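Local coordinates for protein folylpolyglutamate synthase/dihydrofolate synthase (PDB 1O5Z) that probably joins L-glutamate to dihydropteroate and to tetrahydrofolates in ATP- and magnesium-dependent ligase reactions, making dihydrofolate and extending folylpolyglutamate chains, at residues L41-K44 / L45-H49; V135-A138 / M139-Y143; M381-M384 / N385-V388. One frame throughout, in Å; residues are numbered along the deposited sequence.

Interaction 1 of 3, residues L41-K44 / L45-H49; sequences LLSK and LGNPH
Leu42 and His49 meet because of their first torsions: Leu42 carries CG opposite its carbonyl carbon (chi1 -72°), while His49 takes the crowded position between backbone N and carbonyl carbon (chi1 60°), which turns one face of the imidazole toward the leucine. CD1 of Leu42 sits over that face, 3.7 Å from the His49 centroid, a CH-pi contact displaced toward the rim. The other methyl, CD2, packs on CG of Pro48 at 3.7 Å, so a branched leucine serves two neighbours at once. At the imidazole edge, His49 NE2 donates in the ring plane to Asn47 OD1 (3.3 Å), a nearly straight bond that fixes the ring's rotation. A water joins the other end of that amide, Asn47 ND2, to Ser43 OG. Were an alanine to replace His49, Leu42 CD1 would probably lose the ring face it covers and Asn47 OD1 its ring donor, leaving the amide held less firmly, through the water.

The backbone ends its helix in a Schellman motif. Gly46 adopts a positive phi (89°) that a side chain would strain, its N bonds to Ser43 O, and Asn47 N reaches Leu42 O at 2.7 Å. The turn closes helix 36-44 and leads toward strand 53-58; Leu41 and Leu42 lie against helix 132-146, and Leu41 and Leu45 against helix 105-122.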
ATOM      1  N   LEU A  41     -21.277  -3.821 -12.864  1.00 43.77           N
ATOM      2  CA  LEU A  41     -21.492  -2.723 -11.916  1.00 43.85           C
ATOM      3  C   LEU A  41     -21.140  -1.374 -12.533  1.00 43.52           C
ATOM      4  O   LEU A  41     -21.966  -0.468 -12.568  1.00 44.55           O
ATOM      5  CB  LEU A  41     -20.667  -2.941 -10.646  1.00 44.08           C
ATOM      6  CG  LEU A  41     -20.668  -1.913  -9.518  1.00 44.01           C
ATOM      7  CD1 LEU A  41     -22.090  -1.553  -9.126  1.00 42.89           C
ATOM      8  CD2 LEU A  41     -19.898  -2.435  -8.320  1.00 43.65           C
ATOM      9  N   LEU A  42     -19.935  -1.267 -13.068  1.00 42.45           N
ATOM     10  CA  LEU A  42     -19.504  -0.046 -13.699  1.00 43.08           C
ATOM     11  C   LEU A  42     -20.389   0.387 -14.884  1.00 42.99           C
ATOM     12  O   LEU A  42     -20.684   1.573 -15.053  1.00 43.08           O
ATOM     13  CB  LEU A  42     -18.034  -0.179 -14.123  1.00 43.25           C
ATOM     14  CG  LEU A  42     -17.016  -0.160 -12.974  1.00 43.21           C
ATOM     15  CD1 LEU A  42     -15.618  -0.500 -13.465  1.00 43.74           C
ATOM     16  CD2 LEU A  42     -16.994   1.202 -12.370  1.00 44.97           C
ATOM     17  N   SER A  43     -20.811  -0.574 -15.697  1.00 42.49           N
ATOM     18  CA  SER A  43     -21.698  -0.296 -16.793  1.00 42.31           C
ATOM     19  C   SER A  43     -22.991   0.347 -16.318  1.00 43.65           C
ATOM     20  O   SER A  43     -23.469   1.260 -16.927  1.00 43.71           O
ATOM     21  CB  SER A  43     -22.074  -1.579 -17.492  1.00 41.96           C
ATOM     22  OG  SER A  43     -22.899  -1.303 -18.596  1.00 38.40           O
ATOM     23  N   LYS A  44     -23.562  -0.177 -15.249  1.00 44.78           N
ATOM     24  CA  LYS A  44     -24.801   0.334 -14.705  1.00 46.37           C
ATOM     25  C   LYS A  44     -24.573   1.721 -14.069  1.00 45.98           C
ATOM     26  O   LYS A  44     -25.510   2.478 -13.957  1.00 45.40           O
ATOM     27  CB  LYS A  44     -25.374  -0.664 -13.678  1.00 46.66           C
ATOM     28  CG  LYS A  44     -25.834  -1.995 -14.306  1.00 49.07           C
ATOM     29  CD  LYS A  44     -27.092  -2.554 -13.598  1.00 49.57           C
ATOM     30  CE  LYS A  44     -27.827  -3.597 -14.410  1.00 52.04           C
ATOM     31  NZ  LYS A  44     -28.966  -3.116 -15.311  1.00 56.03           N
ATOM     32  N   LEU A  45     -23.331   2.046 -13.690  1.00 45.43           N
ATOM     33  CA  LEU A  45     -22.982   3.362 -13.174  1.00 45.32           C
ATOM     34  C   LEU A  45     -22.539   4.337 -14.254  1.00 45.57           C
ATOM     35  O   LEU A  45     -22.125   5.446 -13.954  1.00 46.42           O
ATOM     36  CB  LEU A  45     -21.863   3.251 -12.114  1.00 45.58           C
ATOM     37  CG  LEU A  45     -22.238   2.422 -10.873  1.00 45.42           C
ATOM     38  CD1 LEU A  45     -21.008   2.126 -10.022  1.00 43.76           C
ATOM     39  CD2 LEU A  45     -23.334   3.065 -10.026  1.00 46.30           C
ATOM     40  N   GLY A  46     -22.612   3.941 -15.518  1.00 45.74           N
ATOM     41  CA  GLY A  46     -22.219   4.815 -16.635  1.00 45.37           C
ATOM     42  C   GLY A  46     -20.748   4.736 -17.030  1.00 45.79           C
ATOM     43  O   GLY A  46     -20.237   5.618 -17.703  1.00 45.84           O
ATOM     44  N   ASN A  47     -20.078   3.662 -16.630  1.00 45.89           N
ATOM     45  CA  ASN A  47     -18.693   3.449 -16.978  1.00 46.04           C
ATOM     46  C   ASN A  47     -17.849   4.659 -16.567  1.00 46.09           C
ATOM     47  O   ASN A  47     -17.154   5.271 -17.389  1.00 44.51           O
ATOM     48  CB  ASN A  47     -18.551   3.122 -18.486  1.00 46.26           C
ATOM     49  CG  ASN A  47     -19.152   1.771 -18.860  1.00 45.72           C
ATOM     50  OD1 ASN A  47     -18.923   0.790 -18.211  1.00 48.59           O
ATOM     51  ND2 ASN A  47     -19.923   1.742 -19.897  1.00 40.63           N
ATOM     52  N   PRO A  48     -17.896   4.981 -15.273  1.00 46.40           N
ATOM     53  CA  PRO A  48     -17.181   6.148 -14.751  1.00 46.32           C
ATOM     54  C   PRO A  48     -15.665   6.019 -14.894  1.00 46.53           C
ATOM     55  O   PRO A  48     -14.950   7.025 -14.983  1.00 46.57           O
ATOM     56  CB  PRO A  48     -17.604   6.179 -13.283  1.00 46.61           C
ATOM     57  CG  PRO A  48     -18.004   4.707 -12.959  1.00 46.35           C
ATOM     58  CD  PRO A  48     -18.618   4.254 -14.214  1.00 46.79           C
ATOM     59  N   HIS A  49     -15.201   4.778 -14.944  1.00 46.05           N
ATOM     60  CA  HIS A  49     -13.787   4.456 -15.141  1.00 46.32           C
ATOM     61  C   HIS A  49     -13.200   4.892 -16.483  1.00 47.36           C
ATOM     62  O   HIS A  49     -11.993   5.007 -16.629  1.00 48.16           O
ATOM     63  CB  HIS A  49     -13.578   2.958 -14.908  1.00 46.17           C
ATOM     64  CG  HIS A  49     -14.374   2.091 -15.826  1.00 45.45           C
ATOM     65  ND1 HIS A  49     -13.785   1.220 -16.720  1.00 45.11           N
ATOM     66  CD2 HIS A  49     -15.711   1.996 -16.019  1.00 41.10           C
ATOM     67  CE1 HIS A  49     -14.733   0.643 -17.431  1.00 44.16           C
ATOM     68  NE2 HIS A  49     -15.909   1.101 -17.027  1.00 45.59           N
TER
HETATM   69  O   HOH W   1     -21.194  -0.432 -20.866  1.00 45.92           O

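Interaction 2 of 3, residues V135-A138 / M139-Y143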
ATOM      1  N   VAL A 135     -17.044  -3.562  -5.053  1.00 43.12           N
ATOM      2  CA  VAL A 135     -17.858  -2.393  -4.701  1.00 42.01           C
ATOM      3  C   VAL A 135     -16.972  -1.154  -4.420  1.00 42.79           C
ATOM      4  O   VAL A 135     -17.217  -0.071  -4.915  1.00 40.52           O
ATOM      5  CB  VAL A 135     -18.751  -2.695  -3.511  1.00 41.54           C
ATOM      6  CG1 VAL A 135     -19.479  -1.409  -3.066  1.00 42.20           C
ATOM      7  CG2 VAL A 135     -19.770  -3.703  -3.904  1.00 40.00           C
ATOM      8  N   VAL A 136     -15.925  -1.353  -3.623  1.00 43.73           N
ATOM      9  CA  VAL A 136     -15.058  -0.252  -3.237  1.00 44.30           C
ATOM     10  C   VAL A 136     -14.369   0.337  -4.482  1.00 45.82           C
ATOM     11  O   VAL A 136     -14.223   1.555  -4.639  1.00 47.04           O
ATOM     12  CB  VAL A 136     -14.025  -0.699  -2.188  1.00 44.18           C
ATOM     13  CG1 VAL A 136     -13.081   0.479  -1.833  1.00 45.41           C
ATOM     14  CG2 VAL A 136     -14.716  -1.184  -0.988  1.00 42.20           C
ATOM     15  N   THR A 137     -13.939  -0.540  -5.366  1.00 45.94           N
ATOM     16  CA  THR A 137     -13.283  -0.096  -6.578  1.00 46.72           C
ATOM     17  C   THR A 137     -14.217   0.733  -7.422  1.00 46.27           C
ATOM     18  O   THR A 137     -13.829   1.749  -7.965  1.00 46.80           O
ATOM     19  CB  THR A 137     -12.759  -1.315  -7.376  1.00 47.04           C
ATOM     20  OG1 THR A 137     -11.814  -2.029  -6.572  1.00 45.06           O
ATOM     21  CG2 THR A 137     -11.988  -0.860  -8.606  1.00 47.97           C
ATOM     22  N   ALA A 138     -15.451   0.280  -7.556  1.00 46.96           N
ATOM     23  CA  ALA A 138     -16.439   1.006  -8.334  1.00 46.35           C
ATOM     24  C   ALA A 138     -16.758   2.352  -7.669  1.00 46.66           C
ATOM     25  O   ALA A 138     -17.013   3.372  -8.357  1.00 44.82           O
ATOM     26  CB  ALA A 138     -17.682   0.151  -8.500  1.00 46.43           C
ATOM     27  N   MET A 139     -16.786   2.337  -6.332  1.00 46.85           N
ATOM     28  CA  MET A 139     -16.922   3.562  -5.576  1.00 49.00           C
ATOM     29  C   MET A 139     -15.819   4.551  -5.917  1.00 46.87           C
ATOM     30  O   MET A 139     -16.078   5.703  -6.150  1.00 46.22           O
ATOM     31  CB  MET A 139     -16.832   3.279  -4.102  1.00 49.14           C
ATOM     32  CG  MET A 139     -18.068   2.642  -3.490  1.00 52.64           C
ATOM     33  SD  MET A 139     -17.897   2.485  -1.656  1.00 58.02           S
ATOM     34  CE  MET A 139     -17.050   4.067  -1.272  1.00 50.89           C
ATOM     35  N   ALA A 140     -14.567   4.094  -5.926  1.00 46.53           N
ATOM     36  CA  ALA A 140     -13.476   4.958  -6.306  1.00 45.69           C
ATOM     37  C   ALA A 140     -13.666   5.477  -7.705  1.00 45.33           C
ATOM     38  O   ALA A 140     -13.578   6.656  -7.926  1.00 45.93           O
ATOM     39  CB  ALA A 140     -12.192   4.230  -6.187  1.00 46.51           C
ATOM     40  N   PHE A 141     -13.949   4.595  -8.657  1.00 46.32           N
ATOM     41  CA  PHE A 141     -14.129   5.014 -10.054  1.00 46.60           C
ATOM     42  C   PHE A 141     -15.208   6.055 -10.209  1.00 45.64           C
ATOM     43  O   PHE A 141     -15.062   7.012 -10.952  1.00 45.61           O
ATOM     44  CB  PHE A 141     -14.475   3.844 -10.955  1.00 46.94           C
ATOM     45  CG  PHE A 141     -13.311   2.988 -11.332  1.00 47.05           C
ATOM     46  CD1 PHE A 141     -13.417   1.607 -11.265  1.00 48.14           C
ATOM     47  CD2 PHE A 141     -12.135   3.543 -11.833  1.00 47.03           C
ATOM     48  CE1 PHE A 141     -12.320   0.762 -11.618  1.00 48.26           C
ATOM     49  CE2 PHE A 141     -11.075   2.718 -12.215  1.00 47.78           C
ATOM     50  CZ  PHE A 141     -11.180   1.312 -12.110  1.00 47.55           C
ATOM     51  N   LEU A 142     -16.308   5.844  -9.515  1.00 45.85           N
ATOM     52  CA  LEU A 142     -17.437   6.772  -9.563  1.00 44.96           C
ATOM     53  C   LEU A 142     -17.040   8.120  -8.940  1.00 45.56           C
ATOM     54  O   LEU A 142     -17.326   9.182  -9.461  1.00 44.63           O
ATOM     55  CB  LEU A 142     -18.610   6.154  -8.781  1.00 45.21           C
ATOM     56  CG  LEU A 142     -19.924   6.902  -8.869  1.00 43.36           C
ATOM     57  CD1 LEU A 142     -20.236   7.192 -10.293  1.00 43.25           C
ATOM     58  CD2 LEU A 142     -21.073   6.146  -8.181  1.00 44.29           C
ATOM     59  N   TYR A 143     -16.356   8.052  -7.805  1.00 45.34           N
ATOM     60  CA  TYR A 143     -15.930   9.243  -7.105  1.00 45.27           C
ATOM     61  C   TYR A 143     -14.997  10.086  -7.999  1.00 45.12           C
ATOM     62  O   TYR A 143     -15.175  11.274  -8.127  1.00 44.09           O
ATOM     63  CB  TYR A 143     -15.237   8.812  -5.829  1.00 44.87           C
ATOM     64  CG  TYR A 143     -14.613   9.896  -5.031  1.00 45.52           C
ATOM     65  CD1 TYR A 143     -15.383  10.735  -4.257  1.00 45.13           C
ATOM     66  CD2 TYR A 143     -13.224  10.026  -4.963  1.00 47.54           C
ATOM     67  CE1 TYR A 143     -14.815  11.699  -3.478  1.00 47.07           C
ATOM     68  CE2 TYR A 143     -12.642  10.979  -4.183  1.00 46.77           C
ATOM     69  CZ  TYR A 143     -13.440  11.805  -3.422  1.00 46.15           C
ATOM     70  OH  TYR A 143     -12.889  12.768  -2.633  1.00 45.49           O
TER
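Thr137 and Phe141, one helical turn apart, lie side by side and point the same way. The threonine methyl does the touching: CG2 comes within 3.4 Å of Phe141 CE1. This follows from the threonine rotamer (chi1 -61°), which swings CG2 opposite the backbone N and leaves OG1 beside that N, so the apolar branch faces the phenylalanine while the hydroxyl is turned to other partners. Those are Tyr84 OH and the carbonyl O of Phe133, which satisfy the buried OG1. A beta-branched residue with one methyl and one hydroxyl thus suits a site that is greasy toward the next turn and polar on its other side. Thr137 O also approaches the ring obliquely, 3.3 Å from Phe141 CD1.

On another flank, Met139 CB and CG pass close to the carbonyls of the turn before. Its CG lies 3.2 Å from Val135 O and only loosely meets the valine methyl, Val135 CG1, at 4.3 Å; the flexible thioether then bends at chi3 (39°) and leads away, the side chain meeting Met115 of helix 105-122 and Ile96 of strand 96-98. Ala138 presents merely a methyl, which allows another helix to come close.

Four regular backbone bonds hold the turns in register, among them Phe141 N to Thr137 O at 2.9 Å, with an N-H...O angle of 168°. Every side chain of 135-143 is buried, in a helix within the Mur ligase middle domain that packs between helices 36-44 and 105-122 and strand 96-98. Ala138 and Phe141 receive the leucines of helix 36-44, Leu142 joins Met139 on Met115, and Ala140 and Tyr143 rest against strand 96-98.

Interaction 3 of 3, residues M381-M384 / N385-V388. With SO4 (sulfate ion), chain E.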
ATOM      1  N   MET A 381      -7.889 -10.997  18.219  1.00 52.83           N
ATOM      2  CA  MET A 381      -6.734 -11.359  19.057  1.00 52.56           C
ATOM      3  C   MET A 381      -7.055 -12.456  20.067  1.00 51.98           C
ATOM      4  O   MET A 381      -7.804 -12.208  20.989  1.00 52.19           O
ATOM      5  CB  MET A 381      -6.178 -10.124  19.794  1.00 52.69           C
ATOM      6  CG  MET A 381      -5.139 -10.416  20.901  1.00 52.76           C
ATOM      7  SD  MET A 381      -3.565 -10.951  20.208  1.00 51.22           S
ATOM      8  CE  MET A 381      -2.909 -11.913  21.557  1.00 53.32           C
ATOM      9  N   LYS A 382      -6.483 -13.655  19.892  1.00 51.50           N
ATOM     10  CA  LYS A 382      -6.539 -14.726  20.910  1.00 50.99           C
ATOM     11  C   LYS A 382      -5.140 -15.229  21.281  1.00 50.67           C
ATOM     12  O   LYS A 382      -4.175 -15.004  20.557  1.00 50.04           O
ATOM     13  CB  LYS A 382      -7.505 -15.891  20.530  1.00 50.46           C
ATOM     14  CG  LYS A 382      -7.045 -16.910  19.496  1.00 49.83           C
ATOM     15  CD  LYS A 382      -8.101 -18.028  19.309  1.00 50.14           C
ATOM     16  CE  LYS A 382      -7.517 -19.345  18.743  1.00 49.58           C
ATOM     17  NZ  LYS A 382      -8.423 -20.550  18.888  1.00 47.86           N
ATOM     18  N   ASP A 383      -5.066 -15.870  22.448  1.00 50.62           N
ATOM     19  CA  ASP A 383      -3.851 -16.498  22.996  1.00 50.81           C
ATOM     20  C   ASP A 383      -2.714 -15.574  23.330  1.00 50.24           C
ATOM     21  O   ASP A 383      -1.541 -15.896  23.075  1.00 50.40           O
ATOM     22  CB  ASP A 383      -3.303 -17.574  22.061  1.00 51.24           C
ATOM     23  CG  ASP A 383      -3.907 -18.875  22.301  1.00 51.36           C
ATOM     24  OD1 ASP A 383      -4.082 -19.617  21.310  1.00 52.22           O
ATOM     25  OD2 ASP A 383      -4.232 -19.234  23.448  1.00 54.83           O
ATOM     26  N   MET A 384      -3.045 -14.454  23.945  1.00 49.19           N
ATOM     27  CA  MET A 384      -2.029 -13.598  24.484  1.00 48.54           C
ATOM     28  C   MET A 384      -1.068 -14.435  25.335  1.00 48.16           C
ATOM     29  O   MET A 384       0.146 -14.233  25.357  1.00 47.74           O
ATOM     30  CB  MET A 384      -2.695 -12.543  25.333  1.00 48.22           C
ATOM     31  CG  MET A 384      -1.747 -11.585  25.938  1.00 49.43           C
ATOM     32  SD  MET A 384      -0.793 -10.743  24.636  1.00 48.90           S
ATOM     33  CE  MET A 384      -0.100  -9.432  25.642  1.00 47.30           C
ATOM     34  N   ASN A 385      -1.638 -15.415  26.005  1.00 47.60           N
ATOM     35  CA  ASN A 385      -0.910 -16.224  26.950  1.00 48.01           C
ATOM     36  C   ASN A 385       0.301 -16.928  26.320  1.00 47.14           C
ATOM     37  O   ASN A 385       1.417 -16.849  26.837  1.00 46.44           O
ATOM     38  CB  ASN A 385      -1.864 -17.262  27.572  1.00 48.55           C
ATOM     39  CG  ASN A 385      -3.361 -16.940  27.310  1.00 50.20           C
ATOM     40  OD1 ASN A 385      -4.150 -17.852  26.993  1.00 53.14           O
ATOM     41  ND2 ASN A 385      -3.745 -15.652  27.424  1.00 47.82           N
ATOM     42  N   SER A 386       0.073 -17.618  25.206  1.00 46.82           N
ATOM     43  CA  SER A 386       1.137 -18.399  24.577  1.00 47.04           C
ATOM     44  C   SER A 386       2.060 -17.489  23.780  1.00 46.23           C
ATOM     45  O   SER A 386       3.227 -17.817  23.632  1.00 46.71           O
ATOM     46  CB  SER A 386       0.594 -19.568  23.725  1.00 47.03           C
ATOM     47  OG  SER A 386      -0.311 -19.098  22.745  1.00 49.58           O
ATOM     48  N   LEU A 387       1.553 -16.355  23.305  1.00 45.19           N
ATOM     49  CA  LEU A 387       2.402 -15.339  22.687  1.00 45.16           C
ATOM     50  C   LEU A 387       3.505 -14.888  23.616  1.00 44.97           C
ATOM     51  O   LEU A 387       4.680 -14.819  23.231  1.00 45.48           O
ATOM     52  CB  LEU A 387       1.594 -14.097  22.280  1.00 44.81           C
ATOM     53  CG  LEU A 387       2.401 -12.919  21.681  1.00 45.81           C
ATOM     54  CD1 LEU A 387       3.290 -13.342  20.487  1.00 46.23           C
ATOM     55  CD2 LEU A 387       1.519 -11.730  21.261  1.00 45.84           C
ATOM     56  N   VAL A 388       3.105 -14.527  24.823  1.00 44.75           N
ATOM     57  CA  VAL A 388       4.020 -14.074  25.857  1.00 44.47           C
ATOM     58  C   VAL A 388       5.027 -15.173  26.231  1.00 44.48           C
ATOM     59  O   VAL A 388       6.203 -14.903  26.435  1.00 43.52           O
ATOM     60  CB  VAL A 388       3.214 -13.636  27.142  1.00 44.30           C
ATOM     61  CG1 VAL A 388       4.131 -13.399  28.315  1.00 44.08           C
ATOM     62  CG2 VAL A 388       2.433 -12.405  26.886  1.00 44.08           C
TER
HETATM   63  S   SO4 E 504      -6.524 -14.524  25.296  1.00 61.04           S
HETATM   64  O1  SO4 E 504      -5.521 -13.816  24.491  1.00 62.53           O
HETATM   65  O2  SO4 E 504      -6.268 -14.074  26.673  1.00 59.16           O
HETATM   66  O3  SO4 E 504      -6.198 -15.956  25.270  1.00 60.49           O
HETATM   67  O4  SO4 E 504      -7.849 -14.257  24.693  1.00 56.56           O
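A sulfate ion, probably from the crystallisation liquor, sits at the start of the helix where Asp383 and Met384 meet Asn385. The backbone gives it a short, almost straight bond, from Met384 N to sulfate O1 at 2.6 Å and 169°. The Asn385 amide, able to donate through ND2, reaches across to 3.1 Å from sulfate O2 and adds a weak bond to O3; Asp383 N also gives O3 a weak one. Backbone N-H groups at a helix N-terminus would probably favour an anion through the helix dipole as well.

Asp383 holds the N-cap position, yet its carboxylate makes no capping bond. Its plane stands at 90° to the Asn385 amide, and Asp383 CB lies 3.4 Å from Ser386 OG. The carbonyl of Asp383 instead begins the helical bonding, accepting from Leu387 N at 3.1 Å, nearly along the C=O axis, while Val388 N binds Met384 O one residue on.

Below this polar end the side chains are apolar. Met384, with CG turned opposite its backbone N (chi1 -179°) and a bend at chi2, carries SD to 4.2 Å from Leu387 CD2 and CE to 4.1 Å from Val388 CG2, a slender chain able to reach both. Arg357 of helix 357-361 hydrogen-bonds to the carbonyl O atoms of Lys382 and Asp383, and Met384, Leu387 and Val388 seat helix 384-394 on strand 370-373, Met384 and Val388 also meeting strand 399-400.

In the fold
Interactions 1 and 2 belong to one packed unit, their centres 9 Å apart. Leu41 CD2 lies 3.4 Å from Ala138 CB, and His49 CB is 3.4 Å from Phe141 CD2, so the end of helix 36-44 and the turn after it settle onto the face of helix 132-146; Leu42 CD1, which covers the His49 ring, also reaches Phe141 CD1. Interaction 3 stands apart, about 38 Å from interaction 2 and 46 Å from interaction 1 between centres (about 23 Å and 30 Å between nearest atoms). It belongs to the glutamate ligase domain, whereas 135-143 lies in the Mur ligase middle domain. Its sulfate, probably from the crystallisation liquor, is not evidence for the substrate site.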